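Local coordinates for Lin1840 protein (Listeria innocua serovar 6a, PDB 4ZOD) that probably hydrolyses terminal, non-reducing beta-D-glucosyl residues with release of beta-D-glucose, as a beta-glucosidase of glycosyl hydrolase family 3, at residues F110-V115 against A662-A667; V234-N239 against G265-D270; A651-P656 against Y688-E693. The protein carries 1 engineered substitution. All blocks are in the same frame, centred on the assembly; numbering follows the deposited sequence.

Contact 1: residues F110-V115 against A662-A667; sequences FDRETV and AFEKVA
Phe-110, just past the end of helix 103-109, and Arg-112, in the first turn of helix 112-128, clasp Phe-663 on the outer strand 659-668 of the fibronectin type III-like domain, making an aromatic and cation-pi interface with the family 3 N-terminal domain. The Phe-663 ring is sandwiched. One face receives the edge of the Phe-110 ring in a T-shaped pair, centroids 5.7 Å apart and planes at 90°. The guanidinium of Arg-112 lies flat on the other face, its plane only 9° from that of the ring and its CZ 4.0 Å from the centroid. The arginine chain is extended from CG to NE and comes from the opposite direction to the phenylalanine. From there NH1 reaches the carbonyl of the same residue: Arg-112 NH1 donates to Phe-663 O at 2.9 Å, nearly straight and within the guanidinium plane. NH2 works through a water, which accepts from Arg-112 NH2 at 2.7 Å and from Phe-663 N at 3.0 Å; a salt bridge to Glu-163 also fixes the guanidinium. Beside this sandwich the aliphatic part of Lys-665 crosses Asp-111, with CD 3.9 Å from Asp-111 OD1. The ammonium goes on to Glu-373, Ser-109 O and Ser-547. Asp-111 serves as N-cap: its OD2 accepts from Thr-114 N at 2.9 Å and from Thr-114 OG1, the two donors reaching it from opposite faces of the carboxylate. Leu-160 of helix 158-173 packs on both phenylalanines. The result is a capped helix start docked against the edge strand of a beta-sandwich domain, with Phe-663 of that strand held between a ring and a guanidinium.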
loop_
_atom_site.group_PDB
_atom_site.type_symbol
_atom_site.label_atom_id
_atom_site.label_comp_id
_atom_site.label_asym_id
_atom_site.label_seq_id
_atom_site.Cartn_x
_atom_site.Cartn_y
_atom_site.Cartn_z
ATOM N N PHE B 110 20.558 -14.960 -9.358
ATOM C CA PHE B 110 19.682 -15.729 -10.260
ATOM C C PHE B 110 20.308 -17.120 -10.495
ATOM O O PHE B 110 20.224 -17.671 -11.601
ATOM C CB PHE B 110 19.478 -14.983 -11.582
ATOM C CG PHE B 110 18.305 -14.010 -11.583
ATOM C CD1 PHE B 110 18.396 -12.772 -10.948
ATOM C CD2 PHE B 110 17.126 -14.304 -12.272
ATOM C CE1 PHE B 110 17.330 -11.869 -10.982
ATOM C CE2 PHE B 110 16.059 -13.419 -12.279
ATOM C CZ PHE B 110 16.161 -12.189 -11.624
ATOM N N ASP B 111 20.922 -17.676 -9.435
ATOM C CA ASP B 111 21.763 -18.870 -9.532
ATOM C C ASP B 111 21.432 -19.915 -8.478
ATOM O O ASP B 111 21.853 -19.803 -7.333
ATOM C CB ASP B 111 23.257 -18.516 -9.431
ATOM C CG ASP B 111 24.160 -19.676 -9.929
ATOM O OD1 ASP B 111 23.993 -20.020 -11.099
ATOM O OD2 ASP B 111 24.961 -20.239 -9.157
ATOM N N ARG B 112 20.687 -20.927 -8.883
ATOM C CA ARG B 112 20.230 -21.968 -7.971
ATOM C C ARG B 112 21.385 -22.675 -7.232
ATOM O O ARG B 112 21.272 -22.879 -6.028
ATOM C CB ARG B 112 19.375 -23.002 -8.726
ATOM C CG ARG B 112 18.071 -22.489 -9.312
ATOM C CD ARG B 112 17.572 -23.426 -10.386
ATOM N NE ARG B 112 16.255 -23.139 -10.985
ATOM C CZ ARG B 112 16.038 -22.432 -12.079
ATOM N NH1 ARG B 112 17.026 -21.878 -12.723
ATOM N NH2 ARG B 112 14.791 -22.289 -12.548
ATOM N N GLU B 113 22.511 -22.957 -7.929
ATOM C CA GLU B 113 23.646 -23.703 -7.361
ATOM C C GLU B 113 24.280 -22.864 -6.285
ATOM O O GLU B 113 24.409 -23.323 -5.173
ATOM C CB GLU B 113 24.709 -24.128 -8.414
ATOM C CG GLU B 113 25.921 -24.879 -7.824
ATOM C CD GLU B 113 25.599 -26.274 -7.234
ATOM O OE1 GLU B 113 24.443 -26.754 -7.352
ATOM O OE2 GLU B 113 26.519 -26.913 -6.634
ATOM N N THR B 114 24.611 -21.616 -6.595
ATOM C CA THR B 114 25.090 -20.661 -5.559
ATOM C C THR B 114 24.218 -20.745 -4.263
ATOM O O THR B 114 24.721 -20.862 -3.112
ATOM C CB THR B 114 25.063 -19.201 -6.095
ATOM O OG1 THR B 114 25.992 -19.029 -7.184
ATOM C CG2 THR B 114 25.372 -18.254 -4.968
ATOM N N VAL B 115 22.904 -20.725 -4.447
ATOM C CA VAL B 115 22.030 -20.779 -3.256
ATOM C C VAL B 115 22.128 -22.095 -2.480
ATOM O O VAL B 115 22.189 -22.104 -1.263
ATOM C CB VAL B 115 20.561 -20.428 -3.620
ATOM C CG1 VAL B 115 19.683 -20.577 -2.415
ATOM C CG2 VAL B 115 20.495 -18.985 -4.103
ATOM N N ALA B 662 10.803 -18.815 -16.398
ATOM C CA ALA B 662 12.064 -19.554 -16.405
ATOM C C ALA B 662 13.298 -18.633 -16.470
ATOM O O ALA B 662 13.240 -17.491 -16.917
ATOM C CB ALA B 662 12.077 -20.518 -17.604
ATOM N N PHE B 663 14.445 -19.180 -16.105
ATOM C CA PHE B 663 15.666 -18.422 -16.137
ATOM C C PHE B 663 16.814 -19.400 -15.926
ATOM O O PHE B 663 16.674 -20.431 -15.229
ATOM C CB PHE B 663 15.674 -17.325 -15.017
ATOM C CG PHE B 663 15.701 -17.898 -13.634
ATOM C CD1 PHE B 663 14.511 -18.227 -12.979
ATOM C CD2 PHE B 663 16.911 -18.185 -13.012
ATOM C CE1 PHE B 663 14.539 -18.856 -11.756
ATOM C CE2 PHE B 663 16.940 -18.792 -11.745
ATOM C CZ PHE B 663 15.752 -19.099 -11.121
ATOM N N GLU B 664 17.942 -19.043 -16.514
ATOM C CA GLU B 664 19.169 -19.835 -16.396
ATOM C C GLU B 664 20.354 -18.915 -16.688
ATOM O O GLU B 664 20.363 -18.113 -17.610
ATOM C CB GLU B 664 19.130 -21.081 -17.294
ATOM C CG GLU B 664 18.967 -22.403 -16.549
ATOM C CD GLU B 664 20.310 -23.043 -16.436
ATOM O OE1 GLU B 664 20.819 -23.573 -17.467
ATOM O OE2 GLU B 664 20.895 -22.944 -15.343
ATOM N N LYS B 665 21.301 -18.997 -15.784
ATOM C CA LYS B 665 22.506 -18.246 -15.848
ATOM C C LYS B 665 23.432 -19.140 -16.691
ATOM O O LYS B 665 23.582 -20.320 -16.385
ATOM C CB LYS B 665 23.083 -18.070 -14.437
ATOM C CG LYS B 665 24.223 -17.079 -14.363
ATOM C CD LYS B 665 24.459 -16.589 -12.928
ATOM C CE LYS B 665 24.772 -15.100 -12.856
ATOM N NZ LYS B 665 25.095 -14.695 -11.447
ATOM N N VAL B 666 24.030 -18.567 -17.718
ATOM C CA VAL B 666 24.859 -19.287 -18.675
ATOM C C VAL B 666 26.263 -18.712 -18.670
ATOM O O VAL B 666 26.424 -17.516 -18.960
ATOM C CB VAL B 666 24.317 -19.061 -20.096
ATOM C CG1 VAL B 666 25.163 -19.827 -21.125
ATOM C CG2 VAL B 666 22.841 -19.450 -20.180
ATOM N N ALA B 667 27.254 -19.542 -18.369
ATOM C CA ALA B 667 28.659 -19.162 -18.487
ATOM C C ALA B 667 29.179 -19.361 -19.940
ATOM O O ALA B 667 28.966 -20.412 -20.557
ATOM C CB ALA B 667 29.491 -19.980 -17.538
HETATM O O HOH W 1 13.982 -21.997 -15.145
#

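Contact 2: residues V234-N239 against G265-D270; sequences VMTAFN and GVLISD. With BGC (beta-D-glucopyranose), chain L.
Strands 234-236 and 266-268 run parallel, their N-to-C directions 31° apart, with Val-234 paired to Leu-267 and Met-235 to Ile-268. Val-234 N donates to Val-266 O, Ile-268 N to Val-234 O and Thr-236 N to Ile-268 O, the last two at 2.9 Å. The ladder then passes to a side chain: Asp-270 N donates to Thr-236 OG1 at 3.2 Å, and that hydroxyl also bonds to Thr-247. With OG1 lodged between the backbone N and the carbonyl carbon (chi1 70°), Thr-236 turns its hydroxyl to the Asp-270 amide while CG2 meets Leu-267 CD1, which also touches Val-234 CG1. On the other face of the sheet Met-235 CB packs on Ile-268 CG2 at 3.7 Å, and Met-235 SD lies 3.6 Å from Asp-270 CG. The Asp-270 carboxylate lies over one face of the Phe-238 ring, the planes 17° apart, with OD2 3.2 Å from CE2. OD2 accepts from O2 of the bound beta-D-glucopyranose at 2.7 Å and from a water that in turn accepts from Phe-238 N; ring, water and sugar all help to set the rotation of the carboxylate. Asp-270 OD1 stands 2.9 Å from the anomeric C1 of the glucose, consistent with the nucleophile's place in family 3 enzymes. Asp-91, Arg-149, Lys-191, His-192 and Glu-473 also hydrogen-bond to the sugar. These are neighbouring strands of the TIM barrel: strand 187-193 flanks 234-236 on its other side, helix 250-260 packs Leu-257 on Val-234 and Leu-267, helix 273-276 lies against Phe-238 and Ser-269, and Ser-269 OG bonds to Met-302 N of strand 301-302.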
loop_
_atom_site.group_PDB
_atom_site.type_symbol
_atom_site.label_atom_id
_atom_site.label_comp_id
_atom_site.label_asym_id
_atom_site.label_seq_id
_atom_site.Cartn_x
_atom_site.Cartn_y
_atom_site.Cartn_z
ATOM N N VAL B 234 7.661 -25.440 9.475
ATOM C CA VAL B 234 7.114 -24.156 9.053
ATOM C C VAL B 234 6.938 -23.274 10.287
ATOM O O VAL B 234 6.651 -23.795 11.342
ATOM C CB VAL B 234 5.798 -24.350 8.303
ATOM C CG1 VAL B 234 5.182 -23.032 7.907
ATOM C CG2 VAL B 234 6.053 -25.138 7.031
ATOM N N MET B 235 7.184 -21.965 10.148
ATOM C CA MET B 235 6.988 -20.997 11.242
ATOM C C MET B 235 5.851 -20.028 10.876
ATOM O O MET B 235 5.753 -19.612 9.736
ATOM C CB MET B 235 8.290 -20.220 11.500
ATOM C CG MET B 235 8.213 -19.059 12.508
ATOM S SD MET B 235 9.753 -18.086 12.597
ATOM C CE MET B 235 10.955 -19.347 13.052
ATOM N N THR B 236 4.994 -19.700 11.851
ATOM C CA THR B 236 3.947 -18.754 11.642
ATOM C C THR B 236 4.527 -17.338 11.466
ATOM O O THR B 236 5.694 -17.053 11.856
ATOM C CB THR B 236 2.929 -18.744 12.809
ATOM O OG1 THR B 236 3.507 -18.189 13.985
ATOM C CG2 THR B 236 2.371 -20.161 13.118
ATOM N N ALA B 237 3.683 -16.444 10.927
ATOM C CA ALA B 237 4.010 -15.055 10.783
ATOM C C ALA B 237 3.429 -14.203 11.907
ATOM O O ALA B 237 2.394 -14.530 12.475
ATOM C CB ALA B 237 3.458 -14.582 9.459
ATOM N N PHE B 238 4.058 -13.064 12.155
ATOM C CA PHE B 238 3.556 -12.043 13.086
ATOM C C PHE B 238 2.273 -11.285 12.702
ATOM O O PHE B 238 1.524 -10.812 13.588
ATOM C CB PHE B 238 4.645 -11.003 13.323
ATOM C CG PHE B 238 5.785 -11.473 14.223
ATOM C CD1 PHE B 238 5.527 -11.994 15.486
ATOM C CD2 PHE B 238 7.106 -11.257 13.857
ATOM C CE1 PHE B 238 6.554 -12.374 16.358
ATOM C CE2 PHE B 238 8.140 -11.607 14.708
ATOM C CZ PHE B 238 7.868 -12.192 15.955
ATOM N N ASN B 239 2.064 -11.125 11.408
ATOM C CA ASN B 239 0.914 -10.341 10.887
ATOM C C ASN B 239 -0.454 -11.027 10.886
ATOM O O ASN B 239 -0.535 -12.244 10.839
ATOM C CB ASN B 239 1.182 -9.927 9.449
ATOM C CG ASN B 239 1.573 -11.103 8.557
ATOM O OD1 ASN B 239 2.697 -11.637 8.679
ATOM N ND2 ASN B 239 0.667 -11.509 7.644
ATOM N N GLY B 265 4.493 -31.649 9.185
ATOM C CA GLY B 265 5.574 -31.398 10.142
ATOM C C GLY B 265 5.230 -30.437 11.261
ATOM O O GLY B 265 4.062 -30.064 11.471
ATOM N N VAL B 266 6.267 -30.041 11.999
ATOM C CA VAL B 266 6.112 -29.162 13.149
ATOM C C VAL B 266 5.874 -27.733 12.656
ATOM O O VAL B 266 6.585 -27.271 11.755
ATOM C CB VAL B 266 7.356 -29.179 14.066
ATOM C CG1 VAL B 266 7.186 -28.181 15.206
ATOM C CG2 VAL B 266 7.596 -30.587 14.628
ATOM N N LEU B 267 4.829 -27.101 13.200
ATOM C CA LEU B 267 4.479 -25.704 12.971
ATOM C C LEU B 267 4.863 -24.956 14.226
ATOM O O LEU B 267 4.265 -25.168 15.281
ATOM C CB LEU B 267 2.960 -25.538 12.755
ATOM C CG LEU B 267 2.461 -24.092 12.492
ATOM C CD1 LEU B 267 3.250 -23.503 11.302
ATOM C CD2 LEU B 267 0.968 -23.968 12.241
ATOM N N ILE B 268 5.882 -24.109 14.096
ATOM C CA ILE B 268 6.438 -23.350 15.195
ATOM C C ILE B 268 5.992 -21.888 15.163
ATOM O O ILE B 268 5.927 -21.276 14.108
ATOM C CB ILE B 268 8.002 -23.467 15.238
ATOM C CG1 ILE B 268 8.576 -22.847 16.524
ATOM C CG2 ILE B 268 8.682 -22.908 13.993
ATOM C CD1 ILE B 268 10.069 -23.066 16.694
ATOM N N SER B 269 5.619 -21.361 16.323
ATOM C CA SER B 269 5.216 -19.980 16.393
ATOM C C SER B 269 6.454 -19.142 16.157
ATOM O O SER B 269 7.603 -19.553 16.431
ATOM C CB SER B 269 4.604 -19.632 17.721
ATOM O OG SER B 269 5.595 -19.295 18.690
ATOM N N ASP B 270 6.242 -17.961 15.618
ATOM C CA ASP B 270 7.338 -17.026 15.614
ATOM C C ASP B 270 7.492 -16.599 17.089
ATOM O O ASP B 270 6.710 -16.971 17.943
ATOM C CB ASP B 270 7.098 -15.836 14.611
ATOM C CG ASP B 270 8.408 -15.135 14.178
ATOM O OD1 ASP B 270 9.427 -15.300 14.895
ATOM O OD2 ASP B 270 8.451 -14.437 13.159
HETATM C C2 BGC L . 11.943 -13.580 13.715
HETATM C C3 BGC L . 12.258 -14.926 13.118
HETATM C C4 BGC L . 13.425 -15.576 13.900
HETATM C C5 BGC L . 13.056 -15.641 15.363
HETATM C C6 BGC L . 13.967 -16.385 16.369
HETATM C C1 BGC L . 11.825 -13.672 15.232
HETATM O O1 BGC L . 11.761 -12.357 15.714
HETATM O O2 BGC L . 10.734 -13.071 13.134
HETATM O O3 BGC L . 12.439 -14.778 11.693
HETATM O O4 BGC L . 13.628 -16.874 13.390
HETATM O O5 BGC L . 12.989 -14.294 15.775
HETATM O O6 BGC L . 15.301 -15.895 16.255
HETATM O O HOH W 2 6.835 -13.523 11.279
#

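Contact 3: residues A651-P656 against Y688-E693; sequences ASISRP and YNHQLE
Ile-653 forms the tight part of this contact, pushing its CG1 branch against the backbone at the start of the 689-692 turn. With CG1 beside its own backbone N (chi1 -58°), the branch is directed at the opposite loop: CD1 lies 3.7 Å from His-690 N and 3.9 Å from His-690 CB, and CG1 is 4.0 Å from Tyr-688 O. The methyl approaches the imidazole of His-690 at its edge, not over a face, and the two side chains meet at a slant. Everything between the two loops is van der Waals contact; the polar bonds lie within the turn instead. Residues 689-692 make a type I beta turn joining strands 687-688 and 694-695, a beta hairpin of the fibronectin type III-like domain. The Asn-689 amide holds the hairpin end together: OD1 accepts from Glu-693 N at 3.0 Å, from above the carbonyl plane, and weakly from Gln-691 N, while ND2 donates to Glu-693 OE1 at 2.9 Å. Backbone bonds from Leu-692 N to Asn-689 O and from Asn-689 N to Glu-693 O close the loop. Phe-687 and Arg-213 add to the packing around Ile-653, and Ile-244 of the second subunit also lies against it. Toward solvent the contact thins out. Ser-652 OG stays 4.4 Å from Asn-689 CB and is hydrogen-bonded to Glu-697; the Ser-652 side chain lies about 8 Å from those of the magnesium ligands Asp-648 and Thr-650. His-690 is exposed, its side chain beside a bound di(hydroxyethyl)ether.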
loop_
_atom_site.group_PDB
_atom_site.type_symbol
_atom_site.label_atom_id
_atom_site.label_comp_id
_atom_site.label_asym_id
_atom_site.label_seq_id
_atom_site.Cartn_x
_atom_site.Cartn_y
_atom_site.Cartn_z
ATOM N N ALA B 651 -7.968 -12.379 -19.892
ATOM C CA ALA B 651 -8.377 -13.404 -19.008
ATOM C C ALA B 651 -9.579 -12.937 -18.211
ATOM O O ALA B 651 -9.999 -11.751 -18.292
ATOM C CB ALA B 651 -7.207 -13.758 -18.117
ATOM N N SER B 652 -10.183 -13.877 -17.498
ATOM C CA SER B 652 -11.325 -13.565 -16.623
ATOM C C SER B 652 -10.924 -12.722 -15.366
ATOM O O SER B 652 -11.769 -12.255 -14.663
ATOM C CB SER B 652 -12.029 -14.883 -16.173
ATOM O OG SER B 652 -11.108 -15.714 -15.473
ATOM N N ILE B 653 -9.623 -12.604 -15.096
ATOM C CA ILE B 653 -9.003 -11.699 -14.093
ATOM C C ILE B 653 -7.970 -10.854 -14.894
ATOM O O ILE B 653 -7.334 -11.352 -15.846
ATOM C CB ILE B 653 -8.222 -12.547 -13.068
ATOM C CG1 ILE B 653 -9.112 -13.566 -12.369
ATOM C CG2 ILE B 653 -7.478 -11.699 -12.070
ATOM C CD1 ILE B 653 -10.327 -13.004 -11.709
ATOM N N SER B 654 -7.824 -9.576 -14.575
ATOM C CA SER B 654 -6.757 -8.766 -15.159
ATOM C C SER B 654 -5.386 -9.330 -14.751
ATOM O O SER B 654 -5.046 -9.390 -13.573
ATOM C CB SER B 654 -6.861 -7.332 -14.697
ATOM O OG SER B 654 -5.838 -6.565 -15.237
ATOM N N ARG B 655 -4.609 -9.780 -15.719
ATOM C CA ARG B 655 -3.324 -10.477 -15.445
ATOM C C ARG B 655 -2.137 -9.535 -15.642
ATOM O O ARG B 655 -2.233 -8.576 -16.445
ATOM C CB ARG B 655 -3.128 -11.706 -16.371
ATOM C CG ARG B 655 -4.239 -12.745 -16.339
ATOM C CD ARG B 655 -4.156 -13.710 -15.165
ATOM N NE ARG B 655 -3.013 -14.574 -15.366
ATOM C CZ ARG B 655 -1.977 -14.720 -14.548
ATOM N NH1 ARG B 655 -0.971 -15.511 -14.918
ATOM N NH2 ARG B 655 -1.891 -14.101 -13.398
ATOM N N PRO B 656 -1.015 -9.832 -14.973
ATOM C CA PRO B 656 0.172 -9.041 -15.027
ATOM C C PRO B 656 0.729 -8.977 -16.400
ATOM O O PRO B 656 0.538 -9.900 -17.184
ATOM C CB PRO B 656 1.143 -9.746 -14.095
ATOM C CG PRO B 656 0.375 -10.761 -13.364
ATOM C CD PRO B 656 -0.922 -10.938 -14.001
ATOM N N TYR B 688 -4.973 -18.355 -10.732
ATOM C CA TYR B 688 -6.139 -18.553 -9.858
ATOM C C TYR B 688 -7.307 -17.673 -10.248
ATOM O O TYR B 688 -7.132 -16.464 -10.355
ATOM C CB TYR B 688 -5.824 -18.283 -8.428
ATOM C CG TYR B 688 -5.000 -19.356 -7.844
ATOM C CD1 TYR B 688 -5.589 -20.476 -7.289
ATOM C CD2 TYR B 688 -3.624 -19.274 -7.879
ATOM C CE1 TYR B 688 -4.808 -21.475 -6.713
ATOM C CE2 TYR B 688 -2.839 -20.261 -7.322
ATOM C CZ TYR B 688 -3.445 -21.354 -6.738
ATOM O OH TYR B 688 -2.644 -22.303 -6.199
ATOM N N ASN B 689 -8.501 -18.249 -10.420
ATOM C CA ASN B 689 -9.597 -17.438 -10.935
ATOM C C ASN B 689 -10.425 -16.848 -9.790
ATOM O O ASN B 689 -10.110 -17.059 -8.626
ATOM C CB ASN B 689 -10.453 -18.201 -11.924
ATOM C CG ASN B 689 -11.382 -19.217 -11.269
ATOM O OD1 ASN B 689 -11.509 -19.330 -10.035
ATOM N ND2 ASN B 689 -12.105 -19.933 -12.140
ATOM N N HIS B 690 -11.472 -16.088 -10.115
ATOM C CA HIS B 690 -12.196 -15.415 -9.032
ATOM C C HIS B 690 -12.779 -16.414 -8.055
ATOM O O HIS B 690 -12.998 -16.060 -6.944
ATOM C CB HIS B 690 -13.267 -14.465 -9.528
ATOM C CG HIS B 690 -14.159 -15.050 -10.581
ATOM N ND1 HIS B 690 -15.362 -15.665 -10.290
ATOM C CD2 HIS B 690 -14.022 -15.103 -11.931
ATOM C CE1 HIS B 690 -15.923 -16.076 -11.415
ATOM N NE2 HIS B 690 -15.137 -15.735 -12.423
ATOM N N GLN B 691 -13.001 -17.653 -8.455
ATOM C CA GLN B 691 -13.555 -18.658 -7.526
ATOM C C GLN B 691 -12.486 -19.481 -6.817
ATOM O O GLN B 691 -12.814 -20.462 -6.174
ATOM C CB GLN B 691 -14.560 -19.597 -8.205
ATOM C CG GLN B 691 -15.834 -18.905 -8.628
ATOM C CD GLN B 691 -16.488 -19.613 -9.783
ATOM O OE1 GLN B 691 -16.759 -19.013 -10.828
ATOM N NE2 GLN B 691 -16.714 -20.910 -9.621
ATOM N N LEU B 692 -11.223 -19.071 -6.920
ATOM C CA LEU B 692 -10.036 -19.815 -6.348
ATOM C C LEU B 692 -9.684 -21.152 -7.014
ATOM O O LEU B 692 -8.944 -21.961 -6.455
ATOM C CB LEU B 692 -10.152 -19.959 -4.840
ATOM C CG LEU B 692 -10.348 -18.544 -4.246
ATOM C CD1 LEU B 692 -10.951 -18.512 -2.837
ATOM C CD2 LEU B 692 -9.040 -17.750 -4.279
ATOM N N GLU B 693 -10.169 -21.352 -8.238
ATOM C CA GLU B 693 -9.726 -22.503 -9.040
ATOM C C GLU B 693 -8.435 -22.134 -9.787
ATOM O O GLU B 693 -8.355 -21.041 -10.345
ATOM C CB GLU B 693 -10.800 -22.897 -10.080
ATOM C CG GLU B 693 -12.250 -23.005 -9.574
ATOM C CD GLU B 693 -13.229 -23.169 -10.734
ATOM O OE1 GLU B 693 -13.744 -22.152 -11.232
ATOM O OE2 GLU B 693 -13.441 -24.305 -11.208
#

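In the fold
From the N terminus the chain first passes 110-115, whose partner strand 662-667 comes only after 546 intervening residues, so contact 1 closes a long loop joining the N-terminal barrel domain to the fibronectin type III-like domain. Contact 2 is nested inside it, a short loop closed between successive barrel strands. Contact 3 opens at 651-656 before contact 1 has closed and ends at 688-693 after it, so these two cross; it ties two loops of the fibronectin type III-like domain near the second subunit. The contacts do not touch one another: their centres are about 29 to 30 Å apart, with contacts 1 and 2 on opposite sides of the chain's centre.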